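PDB 2BDQ: copper homeostasis protein CutC from Streptococcus agalactiae, which probably binds copper ions and may take part in copper homeostasis in the cytoplasm. Local coordinates for residues A[35-40]-A[79-84]; A[61-66]-A[72-77]; A[84-89]-A[117-122]; A[45-50]-A[88-93]. All coordinates share one frame; numbering follows the deposited sequence.

How the contacts relate
The four contacts lie within one eight-stranded parallel barrel, on the part of its wall where helices 40-52 and 72-87 follow strands 24-28 and 56-60. Helix 72-87 serves contacts 1, 2 and 3, and the turn at its end serves contact 4. Contact 2, between 61-66 and 72-77, falls within the chain span that contact 1 closes; contact 3 comes after both, sharing Arg84 with contact 1 and Leu88 and Glu89 with contact 4. Centres of contacts 1 and 2, and of 3 and 4, are about 9 Å apart, whereas contacts 2 and 4 are about 20 Å apart. Contacts 1, 2 and 4 also meet the second subunit, which places the dimer interface on this wall.

Contact 1: residues A[35-40]-A[79-84]; sequences GTTPSY and EEDILR
Thr37 OG1 has three hydrogen-bond partners: the backbone N of Arg62, the carbonyl O of Met60, and a water at 2.5 Å that reaches on to the opposite segment. That water donates to Asp81 OD2 over 2.7 Å. No direct hydrogen bond joins the two segments here; besides sharing the water, Thr37 lays its methyl against the Asp81 carboxylate, with Thr37 CG2 3.7 Å from Asp81 CG. The torsion that turns OG1 to the water (chi1 -56°) sets CG2 anti to the backbone N, on the side of Asp81. In a (beta/alpha)8 barrel such as this one, the contact ties the loop between strand 24-28 and helix 40-52 to the next helix, 72-87. Asp81 also reaches the second subunit, its OD1 accepting from the N of Gly41 and its OD2 bonding Ser39 OG, both of that other chain. One helical turn on, Arg84 CG approaches the Tyr40 ring at its edge, near the ring plane, 3.4 Å from CE1. The guanidinium bends away and is held by Glu80, Arg84 NH2 giving a hydrogen bond of 2.7 Å to Glu80 OE2, while Tyr40 OH bonds Glu87.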
loop_
_atom_site.group_PDB
_atom_site.type_symbol
_atom_site.label_atom_id
_atom_site.label_comp_id
_atom_site.label_asym_id
_atom_site.label_seq_id
_atom_site.Cartn_x
_atom_site.Cartn_y
_atom_site.Cartn_z
ATOM N N GLY A 35 -6.699 -1.003 -4.939
ATOM C CA GLY A 35 -5.908 0.212 -4.856
ATOM C C GLY A 35 -6.080 1.033 -3.590
ATOM O O GLY A 35 -7.202 1.342 -3.191
ATOM N N THR A 36 -4.971 1.381 -2.952
ATOM C CA THR A 36 -5.025 2.198 -1.750
ATOM C C THR A 36 -4.035 3.346 -1.895
ATOM O O THR A 36 -3.321 3.453 -2.894
ATOM C CB THR A 36 -4.648 1.407 -0.477
ATOM O OG1 THR A 36 -3.303 0.930 -0.586
ATOM C CG2 THR A 36 -5.592 0.236 -0.264
ATOM N N THR A 37 -3.999 4.204 -0.889
ATOM C CA THR A 37 -3.094 5.331 -0.904
ATOM C C THR A 37 -1.671 4.811 -0.783
ATOM O O THR A 37 -1.364 4.046 0.132
ATOM C CB THR A 37 -3.365 6.262 0.275
ATOM O OG1 THR A 37 -4.736 6.681 0.242
ATOM C CG2 THR A 37 -2.453 7.479 0.205
ATOM N N PRO A 38 -0.790 5.205 -1.718
ATOM C CA PRO A 38 0.616 4.781 -1.718
ATOM C C PRO A 38 1.405 5.496 -0.615
ATOM O O PRO A 38 0.923 6.463 -0.026
ATOM C CB PRO A 38 1.093 5.160 -3.123
ATOM C CG PRO A 38 0.271 6.376 -3.433
ATOM C CD PRO A 38 -1.101 6.007 -2.917
ATOM N N SER A 39 2.614 5.017 -0.334
ATOM C CA SER A 39 3.441 5.620 0.704
ATOM C C SER A 39 3.833 7.053 0.331
ATOM O O SER A 39 3.728 7.460 -0.833
ATOM C CB SER A 39 4.704 4.786 0.928
ATOM O OG SER A 39 5.631 4.960 -0.140
ATOM N N TYR A 40 4.280 7.818 1.324
ATOM C CA TYR A 40 4.688 9.201 1.094
ATOM C C TYR A 40 5.834 9.251 0.088
ATOM O O TYR A 40 5.831 10.061 -0.831
ATOM C CB TYR A 40 5.136 9.843 2.409
ATOM C CG TYR A 40 5.464 11.321 2.320
ATOM C CD1 TYR A 40 4.503 12.287 2.606
ATOM C CD2 TYR A 40 6.751 11.748 2.006
ATOM C CE1 TYR A 40 4.820 13.653 2.594
ATOM C CE2 TYR A 40 7.084 13.100 1.988
ATOM C CZ TYR A 40 6.118 14.046 2.288
ATOM O OH TYR A 40 6.448 15.374 2.302
ATOM N N GLU A 79 -7.989 12.457 5.372
ATOM C CA GLU A 79 -7.737 13.894 5.397
ATOM C C GLU A 79 -6.233 14.121 5.456
ATOM O O GLU A 79 -5.708 14.996 4.781
ATOM C CB GLU A 79 -8.408 14.553 6.606
ATOM C CG GLU A 79 -8.089 16.045 6.758
ATOM C CD GLU A 79 -8.720 16.663 8.002
ATOM O OE1 GLU A 79 -8.440 16.187 9.127
ATOM O OE2 GLU A 79 -9.500 17.628 7.857
ATOM N N GLU A 80 -5.543 13.315 6.258
ATOM C CA GLU A 80 -4.096 13.438 6.395
ATOM C C GLU A 80 -3.403 13.106 5.077
ATOM O O GLU A 80 -2.505 13.819 4.641
ATOM C CB GLU A 80 -3.585 12.500 7.495
ATOM C CG GLU A 80 -2.104 12.669 7.841
ATOM C CD GLU A 80 -1.760 14.071 8.322
ATOM O OE1 GLU A 80 -2.550 14.644 9.105
ATOM O OE2 GLU A 80 -0.691 14.593 7.926
ATOM N N ASP A 81 -3.824 12.021 4.437
ATOM C CA ASP A 81 -3.202 11.640 3.178
ATOM C C ASP A 81 -3.461 12.659 2.077
ATOM O O ASP A 81 -2.643 12.817 1.165
ATOM C CB ASP A 81 -3.642 10.231 2.759
ATOM C CG ASP A 81 -2.878 9.150 3.516
ATOM O OD1 ASP A 81 -1.640 9.309 3.666
ATOM O OD2 ASP A 81 -3.489 8.146 3.950
ATOM N N ILE A 82 -4.582 13.371 2.172
ATOM C CA ILE A 82 -4.907 14.397 1.189
ATOM C C ILE A 82 -3.979 15.584 1.358
ATOM O O ILE A 82 -3.493 16.126 0.376
ATOM C CB ILE A 82 -6.368 14.851 1.334
ATOM C CG1 ILE A 82 -7.280 13.767 0.744
ATOM C CG2 ILE A 82 -6.592 16.201 0.641
ATOM C CD1 ILE A 82 -8.745 13.998 0.988
ATOM N N LEU A 83 -3.724 15.984 2.601
ATOM C CA LEU A 83 -2.839 17.116 2.870
ATOM C C LEU A 83 -1.445 16.857 2.301
ATOM O O LEU A 83 -0.836 17.737 1.705
ATOM C CB LEU A 83 -2.745 17.355 4.375
ATOM C CG LEU A 83 -3.580 18.416 5.098
ATOM C CD1 LEU A 83 -4.743 18.927 4.265
ATOM C CD2 LEU A 83 -4.045 17.792 6.397
ATOM N N ARG A 84 -0.943 15.643 2.500
ATOM C CA ARG A 84 0.364 15.274 1.989
ATOM C C ARG A 84 0.338 15.233 0.455
ATOM O O ARG A 84 1.238 15.750 -0.199
ATOM C CB ARG A 84 0.783 13.911 2.557
ATOM C CG ARG A 84 1.667 13.953 3.813
ATOM C CD ARG A 84 1.095 14.776 4.962
ATOM N NE ARG A 84 1.274 16.209 4.748
ATOM C CZ ARG A 84 0.806 17.158 5.554
ATOM N NH1 ARG A 84 1.026 18.432 5.264
ATOM N NH2 ARG A 84 0.115 16.840 6.642
HETATM O O HOH W 1 -5.451 6.884 2.607
#

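Contact 2: residues A[61-66]-A[72-77]; sequences IRPRGG and DLELRI
Glu74 and Pro63 bury the most surface in this contact, with Arg64 next, and the three work as a salt bridge flanked by a greasy patch. Arg64 NE donates to Glu74 OE1 over 3.1 Å in a nearly straight bond, 174° at the hydrogen. The oxygen sits almost in the guanidinium plane, yet the donor meets OE1 from well above the carboxylate plane, the two flat groups being turned 67° against each other. The second arm is weak: Arg64 NH2 to Glu74 OE2 is 3.4 Å. A water spans the same two atoms, donating to OE2 and accepting weakly from NH2. Glu74 OE2 further takes the backbone N of Asn71, just ahead of the helix. On its other edge the guanidinium is steadied by its own loop, Arg64 NH1 donating to Gly65 O at 2.8 Å. The CG of Arg64 starts between the backbone N and the carbonyl carbon (chi1 48°), and a bend at the next bond turns the guanidinium to Glu74.

Pro63 fills the apolar half. Its ring crosses the Glu74 side chain at about a right angle, CG 4.1 Å from Glu74 CB, and its CB packs 4.0 Å from Ile77 CG2. Met78 and Tyr70 touch the same proline.

The loop that follows strand 56-60 is thereby folded back onto the first turns of helix 72-87, the helix that comes next in the barrel, while Ile77 packs on Glu45 of helix 40-52 in the second subunit.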
loop_
_atom_site.group_PDB
_atom_site.type_symbol
_atom_site.label_atom_id
_atom_site.label_comp_id
_atom_site.label_asym_id
_atom_site.label_seq_id
_atom_site.Cartn_x
_atom_site.Cartn_y
_atom_site.Cartn_z
ATOM N N ILE A 61 -6.860 8.051 -2.814
ATOM C CA ILE A 61 -7.097 8.347 -1.412
ATOM C C ILE A 61 -8.097 7.301 -0.917
ATOM O O ILE A 61 -9.312 7.477 -1.040
ATOM C CB ILE A 61 -7.710 9.753 -1.206
ATOM C CG1 ILE A 61 -6.813 10.823 -1.833
ATOM C CG2 ILE A 61 -7.922 10.006 0.284
ATOM C CD1 ILE A 61 -5.453 10.972 -1.168
ATOM N N ARG A 62 -7.571 6.205 -0.378
ATOM C CA ARG A 62 -8.380 5.112 0.150
ATOM C C ARG A 62 -7.546 4.473 1.260
ATOM O O ARG A 62 -6.493 3.903 0.999
ATOM C CB ARG A 62 -8.672 4.110 -0.965
ATOM C CG ARG A 62 -9.675 3.027 -0.612
ATOM C CD ARG A 62 -9.954 2.195 -1.851
ATOM N NE ARG A 62 -10.871 1.090 -1.611
ATOM C CZ ARG A 62 -10.873 -0.033 -2.318
ATOM N NH1 ARG A 62 -10.003 -0.194 -3.307
ATOM N NH2 ARG A 62 -11.736 -0.997 -2.034
ATOM N N PRO A 63 -8.021 4.559 2.515
ATOM C CA PRO A 63 -7.382 4.036 3.731
ATOM C C PRO A 63 -7.243 2.519 3.841
ATOM O O PRO A 63 -6.514 2.022 4.697
ATOM C CB PRO A 63 -8.257 4.610 4.837
ATOM C CG PRO A 63 -9.612 4.485 4.222
ATOM C CD PRO A 63 -9.391 5.006 2.815
ATOM N N ARG A 64 -7.950 1.792 2.981
ATOM C CA ARG A 64 -7.899 0.337 2.961
ATOM C C ARG A 64 -8.850 -0.229 1.916
ATOM O O ARG A 64 -9.558 0.515 1.233
ATOM C CB ARG A 64 -8.239 -0.232 4.337
ATOM C CG ARG A 64 -9.477 0.367 4.972
ATOM C CD ARG A 64 -10.645 -0.602 4.967
ATOM N NE ARG A 64 -11.813 -0.031 5.636
ATOM C CZ ARG A 64 -13.040 -0.030 5.114
ATOM N NH1 ARG A 64 -13.252 -0.576 3.920
ATOM N NH2 ARG A 64 -14.052 0.539 5.760
ATOM N N GLY A 65 -8.858 -1.547 1.788
ATOM C CA GLY A 65 -9.735 -2.186 0.829
ATOM C C GLY A 65 -11.093 -2.485 1.430
ATOM O O GLY A 65 -11.368 -2.151 2.584
ATOM N N GLY A 66 -11.950 -3.121 0.643
ATOM C CA GLY A 66 -13.279 -3.445 1.118
ATOM C C GLY A 66 -14.224 -2.284 0.885
ATOM O O GLY A 66 -14.096 -1.568 -0.107
ATOM N N ASP A 72 -14.837 7.279 11.513
ATOM C CA ASP A 72 -14.139 8.528 11.820
ATOM C C ASP A 72 -12.616 8.459 11.689
ATOM O O ASP A 72 -11.996 9.335 11.087
ATOM C CB ASP A 72 -14.528 8.985 13.230
ATOM C CG ASP A 72 -15.990 9.394 13.319
ATOM O OD1 ASP A 72 -16.512 9.518 14.441
ATOM O OD2 ASP A 72 -16.614 9.601 12.254
ATOM N N LEU A 73 -12.017 7.411 12.243
ATOM C CA LEU A 73 -10.569 7.256 12.205
ATOM C C LEU A 73 -10.060 7.133 10.761
ATOM O O LEU A 73 -9.025 7.706 10.401
ATOM C CB LEU A 73 -10.171 6.038 13.045
ATOM C CG LEU A 73 -8.729 6.006 13.561
ATOM C CD1 LEU A 73 -8.570 4.956 14.664
ATOM C CD2 LEU A 73 -7.805 5.724 12.402
ATOM N N GLU A 74 -10.794 6.398 9.932
ATOM C CA GLU A 74 -10.420 6.229 8.538
ATOM C C GLU A 74 -10.563 7.549 7.781
ATOM O O GLU A 74 -9.797 7.829 6.861
ATOM C CB GLU A 74 -11.275 5.121 7.913
ATOM C CG GLU A 74 -10.794 3.730 8.331
ATOM C CD GLU A 74 -11.846 2.647 8.198
ATOM O OE1 GLU A 74 -11.496 1.462 8.388
ATOM O OE2 GLU A 74 -13.021 2.968 7.917
ATOM N N LEU A 75 -11.543 8.361 8.166
ATOM C CA LEU A 75 -11.727 9.657 7.525
ATOM C C LEU A 75 -10.570 10.568 7.953
ATOM O O LEU A 75 -10.136 11.430 7.186
ATOM C CB LEU A 75 -13.069 10.287 7.928
ATOM C CG LEU A 75 -14.337 9.613 7.392
ATOM C CD1 LEU A 75 -15.575 10.227 8.051
ATOM C CD2 LEU A 75 -14.410 9.777 5.872
ATOM N N ARG A 76 -10.071 10.370 9.173
ATOM C CA ARG A 76 -8.949 11.163 9.683
ATOM C C ARG A 76 -7.697 10.801 8.880
ATOM O O ARG A 76 -6.852 11.644 8.608
ATOM C CB ARG A 76 -8.727 10.864 11.171
ATOM C CG ARG A 76 -7.431 11.426 11.784
ATOM C CD ARG A 76 -7.512 12.915 12.128
ATOM N NE ARG A 76 -7.138 13.791 11.017
ATOM C CZ ARG A 76 -5.896 13.942 10.557
ATOM N NH1 ARG A 76 -4.884 13.272 11.107
ATOM N NH2 ARG A 76 -5.663 14.769 9.543
ATOM N N ILE A 77 -7.595 9.531 8.502
ATOM C CA ILE A 77 -6.468 9.049 7.721
ATOM C C ILE A 77 -6.501 9.693 6.333
ATOM O O ILE A 77 -5.492 10.220 5.850
ATOM C CB ILE A 77 -6.527 7.507 7.587
ATOM C CG1 ILE A 77 -6.168 6.869 8.932
ATOM C CG2 ILE A 77 -5.587 7.039 6.497
ATOM C CD1 ILE A 77 -6.460 5.390 9.016
HETATM O O HOH W 2 -14.854 0.616 8.687
#

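Contact 3: residues A[84-89]-A[117-122]; sequences RAVELE and QGLPLV
Val86 carries nearly all of this contact on the helix side, meeting Leu119 on its packed flank and Gln117 on its outer one. In the packed part, Leu119 CD1 lies 3.8 Å from Val86 CB and also close to its CA, so the leucine tip bears on the root of the valine as well as on its CG2. Both residues are only partly covered from solvent, and the interaction is purely apolar.

The outer side is different in kind. Gln117 is exposed, the first residue past helix 106-116 and with positive phi, and its extended side chain crosses Val86 at about a right angle. Its amide nitrogen comes down on a methyl, Gln117 NE2 to Val86 CG1 being 3.2 Å, tight for a nitrogen against a methyl, which makes the exact spacing doubtful. Val86 holds CG1 between its backbone N and carbonyl carbon (chi1 50°), which turns that methyl to the amide. The nitrogen finds its polar partner in Ala115 O instead. A salt bridge from Arg84 NH1 to Glu87 OE2, 2.8 Å long, stays within the helix and does not meet 117-122.

The helix ends here in a Schellman motif with Glu89, at positive phi, as the C-prime residue: Glu89 N bonds Val86 O at 2.9 Å and Ser90 N bonds Ala85 O. Two successive helix-to-strand turns thus lie side by side, one leading into strand 92-95 and the other into strand 121-123, an arrangement characteristic of the end of a (beta/alpha)8 barrel where its strands begin.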
loop_
_atom_site.group_PDB
_atom_site.type_symbol
_atom_site.label_atom_id
_atom_site.label_comp_id
_atom_site.label_asym_id
_atom_site.label_seq_id
_atom_site.Cartn_x
_atom_site.Cartn_y
_atom_site.Cartn_z
ATOM N N ARG A 84 -0.943 15.643 2.500
ATOM C CA ARG A 84 0.364 15.274 1.989
ATOM C C ARG A 84 0.338 15.233 0.455
ATOM O O ARG A 84 1.238 15.750 -0.199
ATOM C CB ARG A 84 0.783 13.911 2.557
ATOM C CG ARG A 84 1.667 13.953 3.813
ATOM C CD ARG A 84 1.095 14.776 4.962
ATOM N NE ARG A 84 1.274 16.209 4.748
ATOM C CZ ARG A 84 0.806 17.158 5.554
ATOM N NH1 ARG A 84 1.026 18.432 5.264
ATOM N NH2 ARG A 84 0.115 16.840 6.642
ATOM N N ALA A 85 -0.703 14.639 -0.120
ATOM C CA ALA A 85 -0.801 14.553 -1.574
ATOM C C ALA A 85 -0.731 15.933 -2.219
ATOM O O ALA A 85 -0.067 16.110 -3.243
ATOM C CB ALA A 85 -2.090 13.853 -1.984
ATOM N N VAL A 86 -1.413 16.912 -1.633
ATOM C CA VAL A 86 -1.382 18.255 -2.193
ATOM C C VAL A 86 -0.027 18.934 -1.989
ATOM O O VAL A 86 0.487 19.575 -2.902
ATOM C CB VAL A 86 -2.505 19.144 -1.601
ATOM C CG1 VAL A 86 -2.488 19.070 -0.096
ATOM C CG2 VAL A 86 -2.326 20.587 -2.050
ATOM N N GLU A 87 0.570 18.788 -0.812
ATOM C CA GLU A 87 1.861 19.429 -0.575
ATOM C C GLU A 87 2.934 18.817 -1.475
ATOM O O GLU A 87 3.960 19.433 -1.715
ATOM C CB GLU A 87 2.282 19.319 0.899
ATOM C CG GLU A 87 2.837 17.964 1.304
ATOM C CD GLU A 87 3.378 17.938 2.731
ATOM O OE1 GLU A 87 4.053 16.950 3.092
ATOM O OE2 GLU A 87 3.126 18.896 3.495
ATOM N N LEU A 88 2.685 17.608 -1.971
ATOM C CA LEU A 88 3.621 16.923 -2.858
ATOM C C LEU A 88 3.323 17.208 -4.332
ATOM O O LEU A 88 3.830 16.526 -5.225
ATOM C CB LEU A 88 3.592 15.413 -2.593
ATOM C CG LEU A 88 4.217 15.004 -1.250
ATOM C CD1 LEU A 88 4.046 13.514 -1.003
ATOM C CD2 LEU A 88 5.698 15.375 -1.259
ATOM N N GLU A 89 2.473 18.210 -4.563
ATOM C CA GLU A 89 2.101 18.664 -5.898
ATOM C C GLU A 89 1.344 17.675 -6.780
ATOM O O GLU A 89 1.538 17.653 -7.998
ATOM C CB GLU A 89 3.351 19.150 -6.641
ATOM C CG GLU A 89 4.089 20.293 -5.950
ATOM C CD GLU A 89 5.400 20.646 -6.637
ATOM O OE1 GLU A 89 5.363 21.087 -7.809
ATOM O OE2 GLU A 89 6.470 20.476 -6.008
ATOM N N GLN A 117 -8.021 21.632 -0.854
ATOM C CA GLN A 117 -7.499 22.908 -1.307
ATOM C C GLN A 117 -7.683 23.175 -2.798
ATOM O O GLN A 117 -6.765 23.648 -3.475
ATOM C CB GLN A 117 -6.021 23.005 -0.937
ATOM C CG GLN A 117 -5.775 22.849 0.556
ATOM C CD GLN A 117 -4.300 22.673 0.888
ATOM O OE1 GLN A 117 -3.497 23.595 0.723
ATOM N NE2 GLN A 117 -3.938 21.481 1.351
ATOM N N GLY A 118 -8.873 22.860 -3.304
ATOM C CA GLY A 118 -9.178 23.101 -4.702
ATOM C C GLY A 118 -8.625 22.154 -5.749
ATOM O O GLY A 118 -8.948 22.306 -6.926
ATOM N N LEU A 119 -7.803 21.180 -5.369
ATOM C CA LEU A 119 -7.281 20.285 -6.394
ATOM C C LEU A 119 -8.425 19.536 -7.074
ATOM O O LEU A 119 -9.491 19.346 -6.483
ATOM C CB LEU A 119 -6.285 19.277 -5.806
ATOM C CG LEU A 119 -5.002 19.780 -5.133
ATOM C CD1 LEU A 119 -4.049 18.601 -5.027
ATOM C CD2 LEU A 119 -4.346 20.903 -5.924
ATOM N N PRO A 120 -8.226 19.131 -8.343
ATOM C CA PRO A 120 -9.241 18.396 -9.106
ATOM C C PRO A 120 -9.600 17.118 -8.357
ATOM O O PRO A 120 -8.716 16.432 -7.840
ATOM C CB PRO A 120 -8.533 18.097 -10.421
ATOM C CG PRO A 120 -7.622 19.273 -10.587
ATOM C CD PRO A 120 -7.067 19.461 -9.192
ATOM N N LEU A 121 -10.891 16.802 -8.305
ATOM C CA LEU A 121 -11.357 15.619 -7.599
ATOM C C LEU A 121 -12.061 14.610 -8.492
ATOM O O LEU A 121 -12.852 14.977 -9.360
ATOM C CB LEU A 121 -12.307 16.022 -6.471
ATOM C CG LEU A 121 -11.730 16.882 -5.348
ATOM C CD1 LEU A 121 -12.863 17.349 -4.443
ATOM C CD2 LEU A 121 -10.709 16.078 -4.556
ATOM N N VAL A 122 -11.760 13.333 -8.275
ATOM C CA VAL A 122 -12.387 12.263 -9.032
ATOM C C VAL A 122 -12.971 11.215 -8.088
ATOM O O VAL A 122 -12.345 10.844 -7.095
ATOM C CB VAL A 122 -11.387 11.615 -10.047
ATOM C CG1 VAL A 122 -10.000 11.602 -9.488
ATOM C CG2 VAL A 122 -11.841 10.207 -10.412
#

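Contact 4: residues A[45-50]-A[88-93]; sequences EANQYL and LESDAL
Asn47, midway along helix 40-52, brings its backbone closest to Ser90, with 6.4 Å between the two CA atoms. Ser90 belongs to the turn that joins helix 72-87 to strand 92-95, so the contact sets one helix of the (beta/alpha)8 barrel against the turn that ends the next helix.

Asn47 is the one residue of 45-50 that touches. Its CG stands anti to its own carbonyl carbon (chi1 -70°), which carries the terminal amide across to the turn. There it comes up to the backbone of Leu88 and to the hydroxyl of Ser90, Asn47 CG lying 3.8 Å from Leu88 O and 4.0 Å from Ser90 OG. Asn47 CB adds a contact of 3.8 Å to the same Leu88 O. Val57 of strand 56-60 packs on Asn47 as well, so the residue is buried among helix, turn and strand. Beside it, Leu88 reaches Tyr40, Ile43 and Lys44 of the same helix. Ser90 OG is itself tied back to the helix it follows, by a hydrogen bond with the carbonyl O of Ala85.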
loop_
_atom_site.group_PDB
_atom_site.type_symbol
_atom_site.label_atom_id
_atom_site.label_comp_id
_atom_site.label_asym_id
_atom_site.label_seq_id
_atom_site.Cartn_x
_atom_site.Cartn_y
_atom_site.Cartn_z
ATOM N N GLU A 45 8.239 10.912 -5.091
ATOM C CA GLU A 45 9.092 10.535 -6.207
ATOM C C GLU A 45 8.341 10.287 -7.508
ATOM O O GLU A 45 8.821 10.647 -8.579
ATOM C CB GLU A 45 9.920 9.305 -5.833
ATOM C CG GLU A 45 10.854 9.540 -4.644
ATOM C CD GLU A 45 11.736 10.769 -4.831
ATOM O OE1 GLU A 45 12.342 10.912 -5.918
ATOM O OE2 GLU A 45 11.834 11.588 -3.889
ATOM N N ALA A 46 7.172 9.664 -7.420
ATOM C CA ALA A 46 6.389 9.396 -8.613
ATOM C C ALA A 46 5.975 10.717 -9.265
ATOM O O ALA A 46 6.122 10.883 -10.473
ATOM C CB ALA A 46 5.160 8.569 -8.268
ATOM N N ASN A 47 5.474 11.653 -8.463
ATOM C CA ASN A 47 5.051 12.950 -8.991
ATOM C C ASN A 47 6.181 13.670 -9.713
ATOM O O ASN A 47 5.989 14.216 -10.797
ATOM C CB ASN A 47 4.522 13.853 -7.874
ATOM C CG ASN A 47 3.191 13.384 -7.327
ATOM O OD1 ASN A 47 2.625 14.005 -6.425
ATOM N ND2 ASN A 47 2.685 12.280 -7.860
ATOM N N GLN A 48 7.362 13.677 -9.108
ATOM C CA GLN A 48 8.512 14.337 -9.714
ATOM C C GLN A 48 8.956 13.592 -10.966
ATOM O O GLN A 48 9.296 14.210 -11.969
ATOM C CB GLN A 48 9.665 14.407 -8.711
ATOM C CG GLN A 48 10.913 15.113 -9.226
ATOM C CD GLN A 48 11.958 15.290 -8.133
ATOM O OE1 GLN A 48 11.651 15.776 -7.038
ATOM N NE2 GLN A 48 13.197 14.900 -8.424
ATOM N N TYR A 49 8.943 12.265 -10.904
ATOM C CA TYR A 49 9.345 11.441 -12.038
ATOM C C TYR A 49 8.382 11.607 -13.207
ATOM O O TYR A 49 8.803 11.816 -14.339
ATOM C CB TYR A 49 9.390 9.968 -11.638
ATOM C CG TYR A 49 9.855 9.049 -12.742
ATOM C CD1 TYR A 49 11.208 8.914 -13.040
ATOM C CD2 TYR A 49 8.937 8.313 -13.493
ATOM C CE1 TYR A 49 11.639 8.059 -14.061
ATOM C CE2 TYR A 49 9.355 7.461 -14.511
ATOM C CZ TYR A 49 10.709 7.337 -14.788
ATOM O OH TYR A 49 11.133 6.485 -15.782
ATOM N N LEU A 50 7.087 11.509 -12.931
ATOM C CA LEU A 50 6.084 11.646 -13.975
ATOM C C LEU A 50 6.003 13.069 -14.524
ATOM O O LEU A 50 5.914 13.258 -15.735
ATOM C CB LEU A 50 4.720 11.198 -13.455
ATOM C CG LEU A 50 4.623 9.706 -13.122
ATOM C CD1 LEU A 50 3.346 9.448 -12.351
ATOM C CD2 LEU A 50 4.678 8.869 -14.404
ATOM N N LEU A 88 2.685 17.608 -1.971
ATOM C CA LEU A 88 3.621 16.923 -2.858
ATOM C C LEU A 88 3.323 17.208 -4.332
ATOM O O LEU A 88 3.830 16.526 -5.225
ATOM C CB LEU A 88 3.592 15.413 -2.593
ATOM C CG LEU A 88 4.217 15.004 -1.250
ATOM C CD1 LEU A 88 4.046 13.514 -1.003
ATOM C CD2 LEU A 88 5.698 15.375 -1.259
ATOM N N GLU A 89 2.473 18.210 -4.563
ATOM C CA GLU A 89 2.101 18.664 -5.898
ATOM C C GLU A 89 1.344 17.675 -6.780
ATOM O O GLU A 89 1.538 17.653 -7.998
ATOM C CB GLU A 89 3.351 19.150 -6.641
ATOM C CG GLU A 89 4.089 20.293 -5.950
ATOM C CD GLU A 89 5.400 20.646 -6.637
ATOM O OE1 GLU A 89 5.363 21.087 -7.809
ATOM O OE2 GLU A 89 6.470 20.476 -6.008
ATOM N N SER A 90 0.481 16.861 -6.179
ATOM C CA SER A 90 -0.303 15.918 -6.964
ATOM C C SER A 90 -1.279 16.726 -7.823
ATOM O O SER A 90 -1.721 17.811 -7.430
ATOM C CB SER A 90 -1.066 14.962 -6.048
ATOM O OG SER A 90 -0.168 14.198 -5.259
ATOM N N ASP A 91 -1.611 16.197 -8.994
ATOM C CA ASP A 91 -2.510 16.880 -9.915
ATOM C C ASP A 91 -3.982 16.603 -9.664
ATOM O O ASP A 91 -4.836 17.424 -10.006
ATOM C CB ASP A 91 -2.153 16.492 -11.343
ATOM C CG ASP A 91 -0.756 16.927 -11.718
ATOM O OD1 ASP A 91 -0.537 18.152 -11.854
ATOM O OD2 ASP A 91 0.124 16.048 -11.852
ATOM N N ALA A 92 -4.279 15.457 -9.060
ATOM C CA ALA A 92 -5.661 15.106 -8.777
ATOM C C ALA A 92 -5.761 14.116 -7.625
ATOM O O ALA A 92 -4.802 13.416 -7.310
ATOM C CB ALA A 92 -6.313 14.524 -10.028
ATOM N N LEU A 93 -6.934 14.065 -7.002
ATOM C CA LEU A 93 -7.180 13.157 -5.895
ATOM C C LEU A 93 -8.336 12.234 -6.277
ATOM O O LEU A 93 -9.345 12.687 -6.819
ATOM C CB LEU A 93 -7.518 13.960 -4.638
ATOM C CG LEU A 93 -6.529 15.084 -4.297
ATOM C CD1 LEU A 93 -7.047 15.866 -3.094
ATOM C CD2 LEU A 93 -5.145 14.509 -4.011
#